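Local coordinates for YceI-like domain protein (Burkholderia cenocepacia BC7, PDB 5IXH) that is a bacterial lipocalin that holds octaprenyl diphosphate lengthwise in its beta barrel and probably captures antibiotics outside the cell, at residues V33-P37 with A38-Q42; A87-G90 with G91-N95; K143-I147 with V148-V152. One frame throughout, in Å; residues are numbered along the deposited sequence.

Overall arrangement
Contact 1 is the first reached from the N terminus: it turns the chain after strand 22-34 and leads it toward strand 44-50, beside the far end of the lipid tail in the antiparallel barrel. Contact 2 closes the hairpin between strands 78-90 and 93-102, and its Tyr94 packs against contact 1. Contact 3, its centre about 37 Å from that of contact 1, folds the loop that enters strand 151-160 nearer the diphosphate. The three follow in series, none nested or crossing; contacts 1 and 3 are linked by the one ligand that both touch.

Contact 1 of 3, residues V33-P37 with A38-Q42; sequences VKFDP and AKAAQ. With OTP ((2E,6E,10E,14E,18E,22E,26E)-3,7,11,15,19,23,27,31-octamethyldotriaconta-2,6,10,14,18,22,26,30-octaenyl trihydrogen diphosphate), chain C.
The ring of Phe35 meets the methyl of Ala40 obliquely, CE1 lying 3.7 Å from Ala40 CB, while one of its faces receives one of the two terminal methyls of the octaprenyl tail. That methyl, OTP C3, sits over the rim rather than the ring centre, 3.5 Å from Phe35 CD1. The Tyr94 ring adds an edge-to-face partner, so the tail, Ala40 and Tyr94 each contact the phenyl group. Val33 supports the same tail end: its CG1 approaches OTP C1 to 3.5 Å.

Beyond the ring the chain bends through Asp36 to Lys39 in a type I beta turn, closed by Lys39 N donating to Asp36 O (2.9 Å) from well above the carbonyl plane. The Asp36 carboxylate doubles the turn as an Asx turn. Its OD1 takes the N-H of Ala38 at 2.9 Å, again from above its plane, and the anti torsion of CG (chi1 179°) carries it there. One water bridges Asp36 N and Lys39 O. Lys39, bent at chi2 and chi3, curls back so that NZ binds Gln42 OE1 at 2.8 Å, spanning the short 3-10 turn.

Strand 22-34 thus ends in a compact surface turn, with Lys34 still paired to Ser44 of strand 44-50, Phe35 resting on Phe124 of strand 121-131, and Pro37 and Ala40 lying against strand 93-102.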
loop_
_atom_site.group_PDB
_atom_site.type_symbol
_atom_site.label_atom_id
_atom_site.label_comp_id
_atom_site.label_asym_id
_atom_site.label_seq_id
_atom_site.Cartn_x
_atom_site.Cartn_y
_atom_site.Cartn_z
ATOM N N VAL A 33 4.411 -4.684 12.971
ATOM C CA VAL A 33 3.135 -5.293 13.289
ATOM C C VAL A 33 3.173 -5.893 14.679
ATOM O O VAL A 33 4.153 -6.520 15.075
ATOM C CB VAL A 33 2.770 -6.393 12.275
ATOM C CG1 VAL A 33 1.440 -7.014 12.623
ATOM C CG2 VAL A 33 2.735 -5.837 10.867
ATOM N N LYS A 34 2.101 -5.694 15.422
ATOM C CA LYS A 34 1.912 -6.345 16.697
ATOM C C LYS A 34 0.536 -6.985 16.634
ATOM O O LYS A 34 -0.458 -6.277 16.611
ATOM C CB LYS A 34 1.985 -5.320 17.831
ATOM C CG LYS A 34 3.150 -4.348 17.706
ATOM C CD LYS A 34 3.100 -3.268 18.776
ATOM C CE LYS A 34 4.158 -2.199 18.536
ATOM N NZ LYS A 34 4.050 -1.072 19.505
ATOM N N PHE A 35 0.470 -8.314 16.573
ATOM C CA PHE A 35 -0.800 -8.999 16.373
ATOM C C PHE A 35 -0.871 -10.378 16.990
ATOM O O PHE A 35 -0.023 -11.229 16.703
ATOM C CB PHE A 35 -1.119 -9.137 14.884
ATOM C CG PHE A 35 -2.499 -9.672 14.624
ATOM C CD1 PHE A 35 -3.596 -8.860 14.826
ATOM C CD2 PHE A 35 -2.703 -10.976 14.222
ATOM C CE1 PHE A 35 -4.881 -9.342 14.614
ATOM C CE2 PHE A 35 -3.978 -11.459 14.004
ATOM C CZ PHE A 35 -5.067 -10.629 14.200
ATOM N N ASP A 36 -1.893 -10.586 17.814
ATOM C CA ASP A 36 -2.176 -11.852 18.450
ATOM C C ASP A 36 -3.650 -12.089 18.199
ATOM O O ASP A 36 -4.476 -11.322 18.682
ATOM C CB ASP A 36 -1.931 -11.723 19.950
ATOM C CG ASP A 36 -2.222 -13.000 20.710
ATOM O OD1 ASP A 36 -2.830 -13.927 20.138
ATOM O OD2 ASP A 36 -1.839 -13.063 21.892
ATOM N N PRO A 37 -4.010 -13.150 17.454
ATOM C CA PRO A 37 -5.423 -13.355 17.135
ATOM C C PRO A 37 -6.304 -13.600 18.371
ATOM O O PRO A 37 -7.531 -13.470 18.287
ATOM C CB PRO A 37 -5.412 -14.617 16.256
ATOM C CG PRO A 37 -4.009 -14.832 15.865
ATOM C CD PRO A 37 -3.157 -14.221 16.915
ATOM N N ALA A 38 -5.696 -13.931 19.505
ATOM C CA ALA A 38 -6.459 -14.106 20.745
ATOM C C ALA A 38 -6.892 -12.764 21.333
ATOM O O ALA A 38 -7.789 -12.718 22.181
ATOM C CB ALA A 38 -5.640 -14.896 21.767
ATOM N N LYS A 39 -6.241 -11.688 20.892
ATOM C CA LYS A 39 -6.543 -10.327 21.327
ATOM C C LYS A 39 -6.431 -9.368 20.123
ATOM O O LYS A 39 -5.722 -8.355 20.155
ATOM C CB LYS A 39 -5.570 -9.891 22.419
ATOM C CG LYS A 39 -5.576 -10.762 23.675
ATOM C CD LYS A 39 -6.084 -10.011 24.904
ATOM C CE LYS A 39 -7.578 -9.710 24.824
ATOM N NZ LYS A 39 -8.079 -9.018 26.052
ATOM N N ALA A 40 -7.147 -9.689 19.051
ATOM C CA ALA A 40 -6.957 -9.040 17.759
ATOM C C ALA A 40 -7.156 -7.534 17.814
ATOM O O ALA A 40 -6.394 -6.792 17.212
ATOM C CB ALA A 40 -7.899 -9.672 16.734
ATOM N N ALA A 41 -8.191 -7.089 18.520
ATOM C CA ALA A 41 -8.524 -5.669 18.561
ATOM C C ALA A 41 -7.474 -4.822 19.264
ATOM O O ALA A 41 -7.489 -3.602 19.145
ATOM C CB ALA A 41 -9.873 -5.468 19.208
ATOM N N GLN A 42 -6.572 -5.476 19.998
ATOM C CA GLN A 42 -5.473 -4.794 20.676
ATOM C C GLN A 42 -4.241 -4.650 19.794
ATOM O O GLN A 42 -3.279 -4.030 20.210
ATOM C CB GLN A 42 -5.076 -5.551 21.942
ATOM C CG GLN A 42 -6.178 -5.584 22.984
ATOM C CD GLN A 42 -5.815 -6.373 24.233
ATOM O OE1 GLN A 42 -6.698 -6.826 24.959
ATOM N NE2 GLN A 42 -4.520 -6.533 24.496
HETATM O O7 OTP C . 0.062 3.977 -24.355
HETATM P P2 OTP C . -0.114 4.905 -23.171
HETATM O O5 OTP C . 0.145 6.333 -23.598
HETATM O O6 OTP C . -1.523 4.786 -22.631
HETATM O O4 OTP C . 0.909 4.508 -22.024
HETATM P P1 OTP C . 1.251 5.416 -20.766
HETATM O O2 OTP C . 2.330 6.411 -21.128
HETATM O O3 OTP C . 0.013 6.152 -20.300
HETATM O O1 OTP C . 1.788 4.457 -19.620
HETATM C C40 OTP C . 1.223 4.449 -18.319
HETATM C C39 OTP C . 2.247 3.672 -17.497
HETATM C C37 OTP C . 2.093 3.360 -16.177
HETATM C C38 OTP C . 3.245 2.577 -15.549
HETATM C C36 OTP C . 0.863 3.763 -15.331
HETATM C C35 OTP C . 1.363 4.385 -14.010
HETATM C C34 OTP C . 0.384 4.139 -12.847
HETATM C C32 OTP C . 0.834 4.285 -11.555
HETATM C C33 OTP C . 2.286 4.683 -11.260
HETATM C C31 OTP C . -0.129 4.050 -10.378
HETATM C C30 OTP C . -0.041 5.237 -9.395
HETATM C C29 OTP C . 0.192 4.605 -8.019
HETATM C C27 OTP C . -0.610 4.872 -6.937
HETATM C C28 OTP C . -1.803 5.830 -6.953
HETATM C C26 OTP C . -0.252 4.132 -5.648
HETATM C C25 OTP C . -0.300 5.067 -4.433
HETATM C C24 OTP C . 0.056 4.054 -3.338
HETATM C C22 OTP C . 1.164 4.193 -2.549
HETATM C C23 OTP C . 2.131 5.377 -2.649
HETATM C C21 OTP C . 1.397 3.097 -1.511
HETATM C C20 OTP C . 0.796 3.638 -0.214
HETATM C C19 OTP C . 0.527 2.408 0.660
HETATM C C17 OTP C . 0.926 2.359 1.980
HETATM C C18 OTP C . 1.650 3.546 2.619
HETATM C C16 OTP C . 0.647 1.128 2.860
HETATM C C15 OTP C . 0.050 -0.049 2.068
HETATM C C14 OTP C . -0.527 -1.050 3.082
HETATM C C12 OTP C . -1.789 -0.865 3.602
HETATM C C13 OTP C . -2.695 0.305 3.201
HETATM C C11 OTP C . -2.367 -1.861 4.618
HETATM C C10 OTP C . -1.272 -2.588 5.409
HETATM C C9 OTP C . -2.028 -3.269 6.561
HETATM C C7 OTP C . -1.366 -3.801 7.637
HETATM C C8 OTP C . 0.160 -3.737 7.732
HETATM C C6 OTP C . -2.217 -4.453 8.743
HETATM C C5 OTP C . -1.611 -5.791 9.171
HETATM C C4 OTP C . -2.783 -6.572 9.795
HETATM C C2 OTP C . -2.945 -6.796 11.143
HETATM C C3 OTP C . -4.175 -7.594 11.575
HETATM C C1 OTP C . -1.963 -6.295 12.205
HETATM O O HOH W 1 -3.069 -8.212 18.891
HETATM O O HOH W 2 -9.775 -11.276 19.512
#

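Contact 2 of 3, residues A87-G90 with G91-N95; sequences APAG and GNKYN
Pro88 and Tyr94 lie across each other on one face of the hairpin, the pyrrolidine CB reaching Tyr94 CE2 at 3.9 Å and the proline CA lying nearer still to CD2. Tyr94 CG stands anti to its carbonyl carbon (chi1 -62°), which sends the ring back toward the bend, with its CD2 and CE2 side beside Pro88. On the other face Ala87 and Asn95 are side by side. Ala89 CB comes within 3.9 Å of Asn95 ND2.

Around this first shell runs the backbone ladder. Ala87 N to Asn95 O is 2.9 Å and almost straight at 173°, with Asn95 N returning a bond to Ala87 O. Nearer the bend, Ala89 N donates to Lys93 O at 2.8 Å.

A type I' turn from Gly90 to Lys93 closes the hairpin, Lys93 N reaching Gly90 O at 3.1 Å. Gly90, Gly91 and Asn92 all carry positive phi. Farther out, the buried Tyr94 packs on Pro37, Ala40 and Val115, pairs through its backbone with Val113 of strand 105-118, and has its side chain about 4 Å from the octaprenyl diphosphate.

Chemically, Pro88 and Tyr94 form a non-hydrogen-bonded pair, where the proline's lack of an N-H removes no bond to Tyr94. Water, hovering over a rim of the tyrosine ring, accepts from Gly90 N and donates to Lys93 O, adding a bridge beside the direct bonds.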
loop_
_atom_site.group_PDB
_atom_site.type_symbol
_atom_site.label_atom_id
_atom_site.label_comp_id
_atom_site.label_asym_id
_atom_site.label_seq_id
_atom_site.Cartn_x
_atom_site.Cartn_y
_atom_site.Cartn_z
ATOM N N ALA A 87 -10.842 -4.967 13.440
ATOM C CA ALA A 87 -12.132 -5.589 13.640
ATOM C C ALA A 87 -12.152 -6.987 13.072
ATOM O O ALA A 87 -12.045 -7.168 11.865
ATOM C CB ALA A 87 -13.224 -4.757 12.954
ATOM N N PRO A 88 -12.250 -8.000 13.914
ATOM C CA PRO A 88 -12.333 -9.353 13.347
ATOM C C PRO A 88 -13.508 -9.489 12.382
ATOM O O PRO A 88 -14.617 -8.978 12.664
ATOM C CB PRO A 88 -12.491 -10.236 14.581
ATOM C CG PRO A 88 -11.954 -9.413 15.727
ATOM C CD PRO A 88 -12.286 -7.988 15.385
ATOM N N ALA A 89 -13.284 -10.145 11.249
ATOM C CA ALA A 89 -14.325 -10.350 10.233
ATOM C C ALA A 89 -14.687 -11.831 10.081
ATOM O O ALA A 89 -15.445 -12.177 9.181
ATOM C CB ALA A 89 -13.878 -9.782 8.905
ATOM N N GLY A 90 -14.165 -12.692 10.961
ATOM C CA GLY A 90 -14.378 -14.136 10.897
ATOM C C GLY A 90 -13.347 -14.847 10.017
ATOM O O GLY A 90 -12.794 -14.251 9.139
ATOM N N GLY A 91 -13.082 -16.130 10.259
ATOM C CA GLY A 91 -12.226 -16.900 9.347
ATOM C C GLY A 91 -10.840 -16.347 8.961
ATOM O O GLY A 91 -10.437 -16.303 7.792
ATOM N N ASN A 92 -10.103 -15.954 9.970
ATOM C CA ASN A 92 -8.778 -15.368 9.813
ATOM C C ASN A 92 -8.714 -14.088 9.003
ATOM O O ASN A 92 -7.620 -13.690 8.583
ATOM C CB ASN A 92 -7.830 -16.410 9.222
ATOM C CG ASN A 92 -7.750 -17.644 10.082
ATOM O OD1 ASN A 92 -7.479 -17.544 11.280
ATOM N ND2 ASN A 92 -8.074 -18.791 9.513
ATOM N N LYS A 93 -9.845 -13.428 8.821
ATOM C CA LYS A 93 -9.914 -12.137 8.156
ATOM C C LYS A 93 -10.180 -11.031 9.178
ATOM O O LYS A 93 -10.947 -11.229 10.119
ATOM C CB LYS A 93 -11.063 -12.152 7.149
ATOM C CG LYS A 93 -10.883 -11.110 6.053
ATOM C CD LYS A 93 -11.852 -11.303 4.890
ATOM C CE LYS A 93 -11.381 -10.524 3.662
ATOM N NZ LYS A 93 -12.400 -10.448 2.571
ATOM N N TYR A 94 -9.551 -9.886 8.968
ATOM C CA TYR A 94 -9.639 -8.755 9.877
ATOM C C TYR A 94 -9.751 -7.492 9.069
ATOM O O TYR A 94 -8.963 -7.277 8.154
ATOM C CB TYR A 94 -8.384 -8.674 10.739
ATOM C CG TYR A 94 -8.241 -9.893 11.577
ATOM C CD1 TYR A 94 -7.579 -11.027 11.122
ATOM C CD2 TYR A 94 -8.851 -9.972 12.820
ATOM C CE1 TYR A 94 -7.521 -12.147 11.879
ATOM C CE2 TYR A 94 -8.785 -11.075 13.573
ATOM C CZ TYR A 94 -8.119 -12.181 13.114
ATOM O OH TYR A 94 -8.062 -13.318 13.883
ATOM N N ASN A 95 -10.685 -6.622 9.414
ATOM C CA ASN A 95 -10.757 -5.308 8.799
ATOM C C ASN A 95 -9.883 -4.363 9.601
ATOM O O ASN A 95 -10.120 -4.126 10.784
ATOM C CB ASN A 95 -12.207 -4.839 8.731
ATOM C CG ASN A 95 -12.992 -5.551 7.679
ATOM O OD1 ASN A 95 -12.550 -5.661 6.523
ATOM N ND2 ASN A 95 -14.166 -6.032 8.047
HETATM O O HOH W 3 -15.034 -6.652 10.604
HETATM O O HOH W 4 -11.578 -12.802 12.434
#

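Contact 3 of 3, residues K143-I147 with V148-V152; sequences KDTSI and VADEV. With OTP ((2E,6E,10E,14E,18E,22E,26E)-3,7,11,15,19,23,27,31-octamethyldotriaconta-2,6,10,14,18,22,26,30-octaenyl trihydrogen diphosphate), chain C.
Thr145 and Val148 meet where an Asx turn, set on a type I beta turn from Asp144 to Ile147, feeds the chain into barrel strand 151-160. No conventional hydrogen bond joins the two halves of this segment. The polar link between them is instead a CA-H...O contact, Thr145 CA to Val148 O at 3.2 Å with 152° at the hydrogen.

The conventional bonds lie within the turn. Asp144 OD1 accepts from Ser146 N at 2.9 Å and from Ser146 OG at 2.7 Å, both arriving over the same face of the carboxylate, two donors gripping one oxygen. Ile147 N closes the turn on Asp144 O. Further along, Arg132 binds the carbonyls of Val148 and Ala149, and the Asp150 carboxylate takes Ser133 OG.

Among apolar contacts, the side chains of Thr145 and Asp150 pass at a slant, with Thr145 CG2 3.8 Å from Asp150 CB; chi1 of 56° puts OG1 between backbone N and carbonyl carbon and leaves CG2 anti to the latter. Ile147 and Val148 touch through their CG2 branches, and Val148 continues onto Trp70 and Gln17. The segment also lines the lipid pocket: Ile147 stands by the diphosphate, its CG2 at 3.9 Å from OTP O3, and deeper in the barrel Val152 lies against one isoprene unit with both methyls, CG1 against OTP C27 and CG2 3.8 Å from the branch methyl OTP C28.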
loop_
_atom_site.group_PDB
_atom_site.type_symbol
_atom_site.label_atom_id
_atom_site.label_comp_id
_atom_site.label_asym_id
_atom_site.label_seq_id
_atom_site.Cartn_x
_atom_site.Cartn_y
_atom_site.Cartn_z
ATOM N N LYS A 143 -4.765 13.878 -15.106
ATOM C CA LYS A 143 -6.090 13.772 -14.478
ATOM C C LYS A 143 -7.027 12.925 -15.328
ATOM O O LYS A 143 -7.962 12.324 -14.803
ATOM C CB LYS A 143 -6.726 15.147 -14.254
ATOM C CG LYS A 143 -6.083 15.956 -13.138
ATOM C CD LYS A 143 -6.835 17.240 -12.803
ATOM C CE LYS A 143 -6.765 18.264 -13.901
ATOM N NZ LYS A 143 -7.455 19.512 -13.472
ATOM N N ASP A 144 -6.801 12.904 -16.642
ATOM C CA ASP A 144 -7.703 12.222 -17.566
ATOM C C ASP A 144 -7.731 10.721 -17.275
ATOM O O ASP A 144 -6.753 10.012 -17.507
ATOM C CB ASP A 144 -7.261 12.485 -19.015
ATOM C CG ASP A 144 -8.281 12.026 -20.046
ATOM O OD1 ASP A 144 -9.157 11.204 -19.714
ATOM O OD2 ASP A 144 -8.196 12.483 -21.213
ATOM N N THR A 145 -8.860 10.229 -16.780
ATOM C CA THR A 145 -8.936 8.834 -16.372
ATOM C C THR A 145 -9.191 7.892 -17.540
ATOM O O THR A 145 -9.236 6.680 -17.354
ATOM C CB THR A 145 -10.003 8.622 -15.298
ATOM O OG1 THR A 145 -11.259 9.099 -15.786
ATOM C CG2 THR A 145 -9.616 9.369 -14.040
ATOM N N SER A 146 -9.341 8.444 -18.739
ATOM C CA SER A 146 -9.406 7.613 -19.929
ATOM C C SER A 146 -7.987 7.223 -20.342
ATOM O O SER A 146 -7.802 6.344 -21.186
ATOM C CB SER A 146 -10.120 8.344 -21.069
ATOM O OG SER A 146 -9.274 9.307 -21.669
ATOM N N ILE A 147 -6.990 7.885 -19.757
ATOM C CA ILE A 147 -5.586 7.547 -20.015
ATOM C C ILE A 147 -5.068 6.550 -18.974
ATOM O O ILE A 147 -4.601 5.486 -19.332
ATOM C CB ILE A 147 -4.661 8.784 -20.009
ATOM C CG1 ILE A 147 -5.118 9.820 -21.036
ATOM C CG2 ILE A 147 -3.218 8.359 -20.284
ATOM C CD1 ILE A 147 -4.355 11.132 -20.942
ATOM N N VAL A 148 -5.106 6.920 -17.699
ATOM C CA VAL A 148 -4.820 5.993 -16.611
ATOM C C VAL A 148 -6.034 6.010 -15.697
ATOM O O VAL A 148 -6.457 7.074 -15.254
ATOM C CB VAL A 148 -3.565 6.414 -15.789
ATOM C CG1 VAL A 148 -3.328 5.476 -14.592
ATOM C CG2 VAL A 148 -2.343 6.475 -16.699
ATOM N N ALA A 149 -6.615 4.841 -15.436
ATOM C CA ALA A 149 -7.812 4.770 -14.602
ATOM C C ALA A 149 -7.553 5.365 -13.220
ATOM O O ALA A 149 -6.435 5.394 -12.736
ATOM C CB ALA A 149 -8.286 3.335 -14.463
ATOM N N ASP A 150 -8.608 5.854 -12.587
ATOM C CA ASP A 150 -8.503 6.428 -11.264
ATOM C C ASP A 150 -8.249 5.338 -10.216
ATOM O O ASP A 150 -7.416 5.488 -9.327
ATOM C CB ASP A 150 -9.770 7.206 -10.919
ATOM C CG ASP A 150 -9.552 8.260 -9.849
ATOM O OD1 ASP A 150 -8.444 8.330 -9.275
ATOM O OD2 ASP A 150 -10.503 9.015 -9.571
ATOM N N GLU A 151 -8.946 4.217 -10.338
ATOM C CA GLU A 151 -8.774 3.165 -9.348
ATOM C C GLU A 151 -7.410 2.493 -9.437
ATOM O O GLU A 151 -6.980 2.083 -10.510
ATOM C CB GLU A 151 -9.860 2.093 -9.460
ATOM C CG GLU A 151 -9.712 1.072 -8.329
ATOM C CD GLU A 151 -10.901 0.154 -8.173
ATOM O OE1 GLU A 151 -10.750 -1.054 -8.449
ATOM O OE2 GLU A 151 -11.971 0.634 -7.743
ATOM N N VAL A 152 -6.734 2.397 -8.295
ATOM C CA VAL A 152 -5.464 1.678 -8.164
ATOM C C VAL A 152 -5.616 0.686 -7.024
ATOM O O VAL A 152 -6.130 1.037 -5.955
ATOM C CB VAL A 152 -4.304 2.647 -7.850
ATOM C CG1 VAL A 152 -2.994 1.894 -7.555
ATOM C CG2 VAL A 152 -4.107 3.615 -8.991
HETATM O O7 OTP C . 0.062 3.977 -24.355
HETATM P P2 OTP C . -0.114 4.905 -23.171
HETATM O O5 OTP C . 0.145 6.333 -23.598
HETATM O O6 OTP C . -1.523 4.786 -22.631
HETATM O O4 OTP C . 0.909 4.508 -22.024
HETATM P P1 OTP C . 1.251 5.416 -20.766
HETATM O O2 OTP C . 2.330 6.411 -21.128
HETATM O O3 OTP C . 0.013 6.152 -20.300
HETATM O O1 OTP C . 1.788 4.457 -19.620
HETATM C C40 OTP C . 1.223 4.449 -18.319
HETATM C C39 OTP C . 2.247 3.672 -17.497
HETATM C C37 OTP C . 2.093 3.360 -16.177
HETATM C C38 OTP C . 3.245 2.577 -15.549
HETATM C C36 OTP C . 0.863 3.763 -15.331
HETATM C C35 OTP C . 1.363 4.385 -14.010
HETATM C C34 OTP C . 0.384 4.139 -12.847
HETATM C C32 OTP C . 0.834 4.285 -11.555
HETATM C C33 OTP C . 2.286 4.683 -11.260
HETATM C C31 OTP C . -0.129 4.050 -10.378
HETATM C C30 OTP C . -0.041 5.237 -9.395
HETATM C C29 OTP C . 0.192 4.605 -8.019
HETATM C C27 OTP C . -0.610 4.872 -6.937
HETATM C C28 OTP C . -1.803 5.830 -6.953
HETATM C C26 OTP C . -0.252 4.132 -5.648
HETATM C C25 OTP C . -0.300 5.067 -4.433
HETATM C C24 OTP C . 0.056 4.054 -3.338
HETATM C C22 OTP C . 1.164 4.193 -2.549
HETATM C C23 OTP C . 2.131 5.377 -2.649
HETATM C C21 OTP C . 1.397 3.097 -1.511
HETATM C C20 OTP C . 0.796 3.638 -0.214
HETATM C C19 OTP C . 0.527 2.408 0.660
HETATM C C17 OTP C . 0.926 2.359 1.980
HETATM C C18 OTP C . 1.650 3.546 2.619
HETATM C C16 OTP C . 0.647 1.128 2.860
HETATM C C15 OTP C . 0.050 -0.049 2.068
HETATM C C14 OTP C . -0.527 -1.050 3.082
HETATM C C12 OTP C . -1.789 -0.865 3.602
HETATM C C13 OTP C . -2.695 0.305 3.201
HETATM C C11 OTP C . -2.367 -1.861 4.618
HETATM C C10 OTP C . -1.272 -2.588 5.409
HETATM C C9 OTP C . -2.028 -3.269 6.561
HETATM C C7 OTP C . -1.366 -3.801 7.637
HETATM C C8 OTP C . 0.160 -3.737 7.732
HETATM C C6 OTP C . -2.217 -4.453 8.743
HETATM C C5 OTP C . -1.611 -5.791 9.171
HETATM C C4 OTP C . -2.783 -6.572 9.795
HETATM C C2 OTP C . -2.945 -6.796 11.143
HETATM C C3 OTP C . -4.175 -7.594 11.575
HETATM C C1 OTP C . -1.963 -6.295 12.205
#